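Local coordinates for protein beta-1,4-galactanase (Humicola insolens, PDB 1HJQ) that hydrolyses the beta-1,4-galactosidic linkages of type I arabinogalactans, as a family 53 glycoside hydrolase, at residues A[110-113]-A[114-118]; A[182-185]-A[186-189]; A[200-203]-A[204-207]. All blocks are in the same frame, centred on the assembly; numbering follows the deposited sequence.

Contact 1 of 3, residues A[110-113]-A[114-118]. With NAG (2-acetamido-2-deoxy-beta-D-glucopyranose), chain B.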
loop_
_atom_site.group_PDB
_atom_site.type_symbol
_atom_site.label_atom_id
_atom_site.label_comp_id
_atom_site.label_asym_id
_atom_site.label_seq_id
_atom_site.Cartn_x
_atom_site.Cartn_y
_atom_site.Cartn_z
ATOM N N TYR A 110 4.571 6.321 18.879
ATOM C CA TYR A 110 3.228 6.392 19.435
ATOM C C TYR A 110 2.660 7.808 19.337
ATOM O O TYR A 110 1.560 7.996 18.808
ATOM C CB TYR A 110 3.227 5.931 20.896
ATOM C CG TYR A 110 1.930 6.207 21.631
ATOM C CD1 TYR A 110 1.736 7.397 22.330
ATOM C CD2 TYR A 110 0.885 5.286 21.609
ATOM C CE1 TYR A 110 0.530 7.662 22.991
ATOM C CE2 TYR A 110 -0.325 5.539 22.263
ATOM C CZ TYR A 110 -0.496 6.727 22.951
ATOM O OH TYR A 110 -1.690 6.969 23.594
ATOM N N ASN A 111 3.394 8.802 19.841
ATOM C CA ASN A 111 2.909 10.180 19.775
ATOM C C ASN A 111 2.640 10.567 18.329
ATOM O O ASN A 111 1.601 11.150 18.012
ATOM C CB ASN A 111 3.924 11.170 20.350
ATOM C CG ASN A 111 4.174 10.974 21.827
ATOM O OD1 ASN A 111 3.356 10.388 22.537
ATOM N ND2 ASN A 111 5.308 11.491 22.292
ATOM N N TYR A 112 3.587 10.234 17.457
ATOM C CA TYR A 112 3.473 10.558 16.045
ATOM C C TYR A 112 2.209 9.984 15.430
ATOM O O TYR A 112 1.412 10.717 14.838
ATOM C CB TYR A 112 4.694 10.050 15.271
ATOM C CG TYR A 112 4.527 10.170 13.771
ATOM C CD1 TYR A 112 4.514 11.417 13.151
ATOM C CD2 TYR A 112 4.305 9.045 12.986
ATOM C CE1 TYR A 112 4.276 11.540 11.785
ATOM C CE2 TYR A 112 4.065 9.156 11.621
ATOM C CZ TYR A 112 4.052 10.405 11.027
ATOM O OH TYR A 112 3.813 10.515 9.679
ATOM N N THR A 113 2.036 8.672 15.563
ATOM C CA THR A 113 0.870 8.000 15.012
ATOM C C THR A 113 -0.387 8.560 15.648
ATOM O O THR A 113 -1.345 8.893 14.953
ATOM C CB THR A 113 0.925 6.488 15.264
ATOM O OG1 THR A 113 2.122 5.952 14.690
ATOM C CG2 THR A 113 -0.283 5.801 14.635
ATOM N N LEU A 114 -0.372 8.676 16.975
ATOM C CA LEU A 114 -1.508 9.209 17.724
ATOM C C LEU A 114 -1.946 10.563 17.172
ATOM O O LEU A 114 -3.085 10.734 16.749
ATOM C CB LEU A 114 -1.142 9.366 19.201
ATOM C CG LEU A 114 -2.231 9.998 20.075
ATOM C CD1 LEU A 114 -3.452 9.088 20.110
ATOM C CD2 LEU A 114 -1.691 10.236 21.477
ATOM N N ASP A 115 -1.031 11.523 17.181
ATOM C CA ASP A 115 -1.333 12.852 16.685
ATOM C C ASP A 115 -1.772 12.825 15.231
ATOM O O ASP A 115 -2.718 13.515 14.858
ATOM C CB ASP A 115 -0.120 13.763 16.853
ATOM C CG ASP A 115 0.238 13.983 18.314
ATOM O OD1 ASP A 115 -0.448 13.409 19.186
ATOM O OD2 ASP A 115 1.207 14.728 18.594
ATOM N N SER A 116 -1.100 12.020 14.416
ATOM C CA SER A 116 -1.447 11.925 13.006
ATOM C C SER A 116 -2.885 11.443 12.806
ATOM O O SER A 116 -3.650 12.040 12.045
ATOM C CB SER A 116 -0.492 10.979 12.281
ATOM O OG SER A 116 0.815 11.512 12.205
ATOM N N MET A 117 -3.252 10.357 13.474
ATOM C CA MET A 117 -4.605 9.839 13.339
ATOM C C MET A 117 -5.619 10.859 13.845
ATOM O O MET A 117 -6.668 11.066 13.233
ATOM C CB MET A 117 -4.738 8.523 14.097
ATOM C CG MET A 117 -3.944 7.377 13.475
ATOM S SD MET A 117 -4.649 6.739 11.926
ATOM C CE MET A 117 -3.931 7.871 10.727
ATOM N N ASN A 118 -5.300 11.512 14.958
ATOM C CA ASN A 118 -6.202 12.514 15.512
ATOM C C ASN A 118 -6.339 13.678 14.543
ATOM O O ASN A 118 -7.326 14.412 14.561
ATOM C CB ASN A 118 -5.698 13.014 16.868
ATOM C CG ASN A 118 -6.075 12.088 18.002
ATOM O OD1 ASN A 118 -7.190 11.573 18.046
ATOM N ND2 ASN A 118 -5.153 11.880 18.937
HETATM C C1 NAG B . 5.450 11.811 23.700
HETATM C C2 NAG B . 6.848 12.390 23.975
HETATM C C3 NAG B . 6.984 12.748 25.466
HETATM C C4 NAG B . 5.832 13.666 25.894
HETATM C C5 NAG B . 4.509 12.976 25.563
HETATM C C6 NAG B . 3.281 13.769 25.974
HETATM C C7 NAG B . 8.887 11.772 22.846
HETATM C C8 NAG B . 10.254 11.237 23.241
HETATM N N2 NAG B . 7.852 11.414 23.598
HETATM O O3 NAG B . 8.227 13.393 25.700
HETATM O O4 NAG B . 5.906 13.936 27.288
HETATM O O5 NAG B . 4.433 12.729 24.137
HETATM O O6 NAG B . 2.576 14.252 24.844
HETATM O O7 NAG B . 8.779 12.509 21.867
#
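Two turns of helix 102-123, on the outer wall of the (beta/alpha)8 barrel, bring Tyr-110 beside Leu-114 and Tyr-112 beside Ser-116 around a glycosylated Asn-Tyr-Thr sequon. Asn-111 carries the sugar: its ND2 is joined covalently to C1 of the NAG at 1.5 Å, the usual N-glycosidic link. Next to it, Tyr-110 and Leu-114 run side by side in the same direction. With CG of Tyr-110 anti to its N (chi1 169°), the ring leans along the helix, CE1 lying 3.7 Å from CD2 of Leu-114. The phenol OH is hydrogen-bonded to OD2 of Asp-166.

On the other side of Asn-111 in the sequence, Tyr-112 O takes two donors from one residue, Ser-116 N at 2.9 Å and Ser-116 OG at 2.8 Å, which arrive from opposite faces of the carbonyl plane. The same OG sits over one face of the Tyr-112 ring near its rim, 3.5 Å from CE1. Thr-113 and Met-117 lie side by side, pointing the same way, and both touch Phe-80 of strand 75-80; Met-117 N donates to Thr-113 O at 2.8 Å.

The serine hydroxyl spends its proton on the helix's own carbonyl, so a polar group is accommodated on the face turned to the barrel, while the glycan is carried on the partly exposed side.

Contact 2 of 3, residues A[182-185]-A[186-189]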
loop_
_atom_site.group_PDB
_atom_site.type_symbol
_atom_site.label_atom_id
_atom_site.label_comp_id
_atom_site.label_asym_id
_atom_site.label_seq_id
_atom_site.Cartn_x
_atom_site.Cartn_y
_atom_site.Cartn_z
ATOM N N GLY A 182 4.559 -10.963 -1.046
ATOM C CA GLY A 182 3.487 -11.775 -0.507
ATOM C C GLY A 182 3.446 -13.171 -1.079
ATOM O O GLY A 182 2.819 -14.056 -0.501
ATOM N N TRP A 183 4.105 -13.377 -2.217
ATOM C CA TRP A 183 4.145 -14.695 -2.853
ATOM C C TRP A 183 5.097 -15.617 -2.103
ATOM O O TRP A 183 4.953 -16.831 -2.149
ATOM C CB TRP A 183 4.596 -14.598 -4.322
ATOM C CG TRP A 183 5.928 -13.929 -4.525
ATOM C CD1 TRP A 183 6.144 -12.617 -4.811
ATOM C CD2 TRP A 183 7.223 -14.528 -4.391
ATOM N NE1 TRP A 183 7.492 -12.355 -4.862
ATOM C CE2 TRP A 183 8.180 -13.511 -4.607
ATOM C CE3 TRP A 183 7.670 -15.826 -4.104
ATOM C CZ2 TRP A 183 9.561 -13.748 -4.546
ATOM C CZ3 TRP A 183 9.050 -16.063 -4.041
ATOM C CH2 TRP A 183 9.974 -15.025 -4.261
ATOM N N ASN A 184 6.073 -15.043 -1.416
ATOM C CA ASN A 184 7.033 -15.844 -0.671
ATOM C C ASN A 184 6.515 -16.159 0.735
ATOM O O ASN A 184 6.622 -15.331 1.642
ATOM C CB ASN A 184 8.360 -15.106 -0.566
ATOM C CG ASN A 184 9.463 -15.993 -0.061
ATOM O OD1 ASN A 184 9.263 -16.778 0.867
ATOM N ND2 ASN A 184 10.639 -15.878 -0.666
ATOM N N TRP A 185 5.973 -17.360 0.915
ATOM C CA TRP A 185 5.423 -17.758 2.200
ATOM C C TRP A 185 6.451 -17.883 3.329
ATOM O O TRP A 185 6.158 -17.530 4.474
ATOM C CB TRP A 185 4.652 -19.071 2.043
ATOM C CG TRP A 185 4.436 -19.809 3.336
ATOM C CD1 TRP A 185 4.949 -21.028 3.678
ATOM C CD2 TRP A 185 3.692 -19.352 4.475
ATOM N NE1 TRP A 185 4.574 -21.359 4.959
ATOM C CE2 TRP A 185 3.805 -20.349 5.475
ATOM C CE3 TRP A 185 2.945 -18.196 4.751
ATOM C CZ2 TRP A 185 3.198 -20.225 6.734
ATOM C CZ3 TRP A 185 2.339 -18.072 6.005
ATOM C CH2 TRP A 185 2.471 -19.083 6.980
ATOM N N ASP A 186 7.641 -18.391 3.018
ATOM C CA ASP A 186 8.668 -18.537 4.038
ATOM C C ASP A 186 8.989 -17.178 4.641
ATOM O O ASP A 186 9.231 -17.076 5.846
ATOM C CB ASP A 186 9.942 -19.154 3.461
ATOM C CG ASP A 186 9.726 -20.568 2.940
ATOM O OD1 ASP A 186 8.966 -21.331 3.584
ATOM O OD2 ASP A 186 10.321 -20.914 1.891
ATOM N N THR A 187 8.990 -16.135 3.810
ATOM C CA THR A 187 9.266 -14.792 4.304
ATOM C C THR A 187 8.113 -14.371 5.230
ATOM O O THR A 187 8.326 -14.005 6.378
ATOM C CB THR A 187 9.353 -13.762 3.158
ATOM O OG1 THR A 187 10.267 -14.203 2.146
ATOM C CG2 THR A 187 9.841 -12.425 3.708
ATOM N N GLN A 188 6.890 -14.441 4.716
ATOM C CA GLN A 188 5.699 -14.076 5.502
ATOM C C GLN A 188 5.616 -14.819 6.840
ATOM O O GLN A 188 5.174 -14.253 7.853
ATOM C CB GLN A 188 4.426 -14.392 4.747
ATOM C CG GLN A 188 4.272 -13.724 3.364
ATOM C CD GLN A 188 4.529 -12.220 3.361
ATOM O OE1 GLN A 188 4.115 -11.478 4.272
ATOM N NE2 GLN A 188 5.186 -11.760 2.306
ATOM N N ASN A 189 6.041 -16.088 6.822
ATOM C CA ASN A 189 6.032 -16.986 7.982
ATOM C C ASN A 189 7.162 -16.618 8.942
ATOM O O ASN A 189 6.911 -16.447 10.132
ATOM C CB ASN A 189 6.149 -18.467 7.523
ATOM C CG ASN A 189 5.992 -19.461 8.681
ATOM O OD1 ASN A 189 5.511 -19.092 9.752
ATOM N ND2 ASN A 189 6.375 -20.726 8.460
#
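Asn-184 caps the helix that begins at Trp-185: its OD1 accepts the amide N of Thr-187 at 3.0 Å, the donor standing above the amide plane and not on a lone pair. CG lies anti to the backbone N (chi1 -168°), which swings the carboxamide back over the first turn. The main-chain O of Asn-184 receives Gln-188 N at 3.2 Å; Thr-187 N makes a further, weak bond to this oxygen. One turn on, Asn-189 N donates to Trp-185 O at 2.8 Å.

Gln-188, bent at chi2, folds back against the loop, its NE2 3.3 Å from CA of Gly-182 and hydrogen-bonded to the carbonyl of Asp-180, so its amide ties the loop to the helix. Farther out, Asn-189 lies over the indole of Trp-185. Its CB stands 3.6 Å from the centroid of the six-membered ring, 16° off the normal, in a CH-pi contact, and its amide follows nearly parallel to the ring, CG being 3.5 Å from CZ2. Helix 223-237 adds Met-233 and Asn-232 to the surroundings of the indole.

This is an asparagine N-cap at the start of a barrel helix, following strand 174-179 at the catalytic end of the TIM barrel, with Gly-182 near the probable proton donor Glu-135.

Contact 3 of 3, residues A[200-203]-A[204-207]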
loop_
_atom_site.group_PDB
_atom_site.type_symbol
_atom_site.label_atom_id
_atom_site.label_comp_id
_atom_site.label_asym_id
_atom_site.label_seq_id
_atom_site.Cartn_x
_atom_site.Cartn_y
_atom_site.Cartn_z
ATOM N N PRO A 200 5.449 -8.306 23.010
ATOM C CA PRO A 200 4.931 -6.937 22.956
ATOM C C PRO A 200 3.856 -6.705 21.889
ATOM O O PRO A 200 2.843 -6.053 22.158
ATOM C CB PRO A 200 6.188 -6.115 22.710
ATOM C CG PRO A 200 7.240 -6.909 23.420
ATOM C CD PRO A 200 6.921 -8.301 22.956
ATOM N N PHE A 201 4.072 -7.225 20.681
ATOM C CA PHE A 201 3.087 -7.066 19.612
ATOM C C PHE A 201 2.128 -8.242 19.679
ATOM O O PHE A 201 2.478 -9.360 19.311
ATOM C CB PHE A 201 3.770 -7.034 18.248
ATOM C CG PHE A 201 2.873 -6.578 17.133
ATOM C CD1 PHE A 201 2.138 -5.405 17.255
ATOM C CD2 PHE A 201 2.800 -7.293 15.945
ATOM C CE1 PHE A 201 1.350 -4.949 16.214
ATOM C CE2 PHE A 201 2.011 -6.843 14.889
ATOM C CZ PHE A 201 1.285 -5.668 15.024
ATOM N N GLU A 202 0.914 -7.980 20.145
ATOM C CA GLU A 202 -0.079 -9.026 20.313
ATOM C C GLU A 202 -0.996 -9.255 19.130
ATOM O O GLU A 202 -1.156 -8.393 18.269
ATOM C CB GLU A 202 -0.930 -8.726 21.539
ATOM C CG GLU A 202 -0.128 -8.304 22.753
ATOM C CD GLU A 202 -0.975 -8.254 24.010
ATOM O OE1 GLU A 202 -1.464 -9.328 24.434
ATOM O OE2 GLU A 202 -1.153 -7.149 24.568
ATOM N N MET A 203 -1.613 -10.429 19.112
ATOM C CA MET A 203 -2.531 -10.790 18.050
ATOM C C MET A 203 -3.691 -9.808 17.949
ATOM O O MET A 203 -4.207 -9.566 16.861
ATOM C CB MET A 203 -3.068 -12.200 18.279
ATOM C CG MET A 203 -2.023 -13.278 18.125
ATOM S SD MET A 203 -1.225 -13.191 16.515
ATOM C CE MET A 203 -2.596 -13.698 15.470
ATOM N N SER A 204 -4.096 -9.234 19.075
ATOM C CA SER A 204 -5.206 -8.289 19.062
ATOM C C SER A 204 -4.773 -6.867 18.701
ATOM O O SER A 204 -5.607 -5.962 18.653
ATOM C CB SER A 204 -5.919 -8.286 20.421
ATOM O OG SER A 204 -5.046 -7.916 21.475
ATOM N N ASP A 205 -3.477 -6.674 18.448
ATOM C CA ASP A 205 -2.961 -5.351 18.093
ATOM C C ASP A 205 -3.143 -4.993 16.627
ATOM O O ASP A 205 -3.055 -3.821 16.267
ATOM C CB ASP A 205 -1.471 -5.215 18.442
ATOM C CG ASP A 205 -1.224 -5.089 19.933
ATOM O OD1 ASP A 205 -2.064 -4.480 20.631
ATOM O OD2 ASP A 205 -0.181 -5.584 20.402
ATOM N N PHE A 206 -3.370 -5.984 15.770
ATOM C CA PHE A 206 -3.577 -5.683 14.359
ATOM C C PHE A 206 -4.696 -6.499 13.753
ATOM O O PHE A 206 -5.105 -7.511 14.306
ATOM C CB PHE A 206 -2.283 -5.848 13.549
ATOM C CG PHE A 206 -1.834 -7.264 13.371
ATOM C CD1 PHE A 206 -1.445 -8.032 14.460
ATOM C CD2 PHE A 206 -1.715 -7.803 12.094
ATOM C CE1 PHE A 206 -0.935 -9.319 14.276
ATOM C CE2 PHE A 206 -1.211 -9.079 11.902
ATOM C CZ PHE A 206 -0.817 -9.837 12.995
ATOM N N ASP A 207 -5.190 -6.051 12.608
ATOM C CA ASP A 207 -6.312 -6.718 11.962
ATOM C C ASP A 207 -6.034 -7.224 10.559
ATOM O O ASP A 207 -6.651 -8.187 10.104
ATOM C CB ASP A 207 -7.496 -5.754 11.911
ATOM C CG ASP A 207 -7.702 -5.026 13.225
ATOM O OD1 ASP A 207 -7.987 -5.697 14.237
ATOM O OD2 ASP A 207 -7.570 -3.786 13.247
#
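Phe-201 reaches from its CB past Asp-205 to the ring of Phe-206. CG stands anti to the backbone N (chi1 -167°), which carries the ring over to Asp-205 and Phe-206. CD1 and then CE1 come first, sliding past the aspartate in the opposite direction, CE1 lying 3.6 Å from CB of Asp-205. At the far end CZ is 3.7 Å from CD1 of Phe-206, and CE2 sits over one face of that second ring. The two planes are 21° apart but offset, with centroids 5.1 Å apart, so the rings scarcely overlap.

The chain between them is a type I beta turn over Glu-202 to Asp-205, in the loop that carries helix 185-198 into strand 208-212. Asp-205 N donates to Glu-202 O at 2.9 Å from above the carbonyl plane. In return Glu-202 N gives its hydrogen to Asp-205 OD2 at 2.6 Å, on the anti side of the carboxylate and 34° out of its plane. His-158 also bonds to OD2 and Trp-162 to OD1, so three donors grip this buried carboxylate and would probably stabilise its negative charge.

Around the ring of Phe-201 are Val-195 and Leu-196 of helix 185-198, Ala-154 and Leu-157 of helix 150-165, and Val-177 of strand 174-179. An alanine at this position would take away the whole ring and is likely to open a gap among these groups, leaving Phe-206 without its neighbour over one face. Phe-206 has the carbonyl O of Glu-202 at its ring edge, in plane. Lys-239 makes a cation-pi contact with the same ring, and its NZ bonds to the carbonyl oxygens of Met-203 and Phe-206.

From the N terminus the three contacts follow one another in series; none nests inside or crosses another. Contact 1 closes no loop but spans two turns of helix 102-123, between strands 75-80 and 129-132. Contact 2 turns the loop after strand 174-179 into helix 185-198, and contact 3 closes the turn that leads from this same helix to strand 208-212. The last two thus bracket one helix of the barrel, their nearest atoms about 9 Å apart. Contact 1 stays about 10 Å from contact 3 and about 20 Å from contact 2, nearest atoms again; helix 150-165 packs against contact 3.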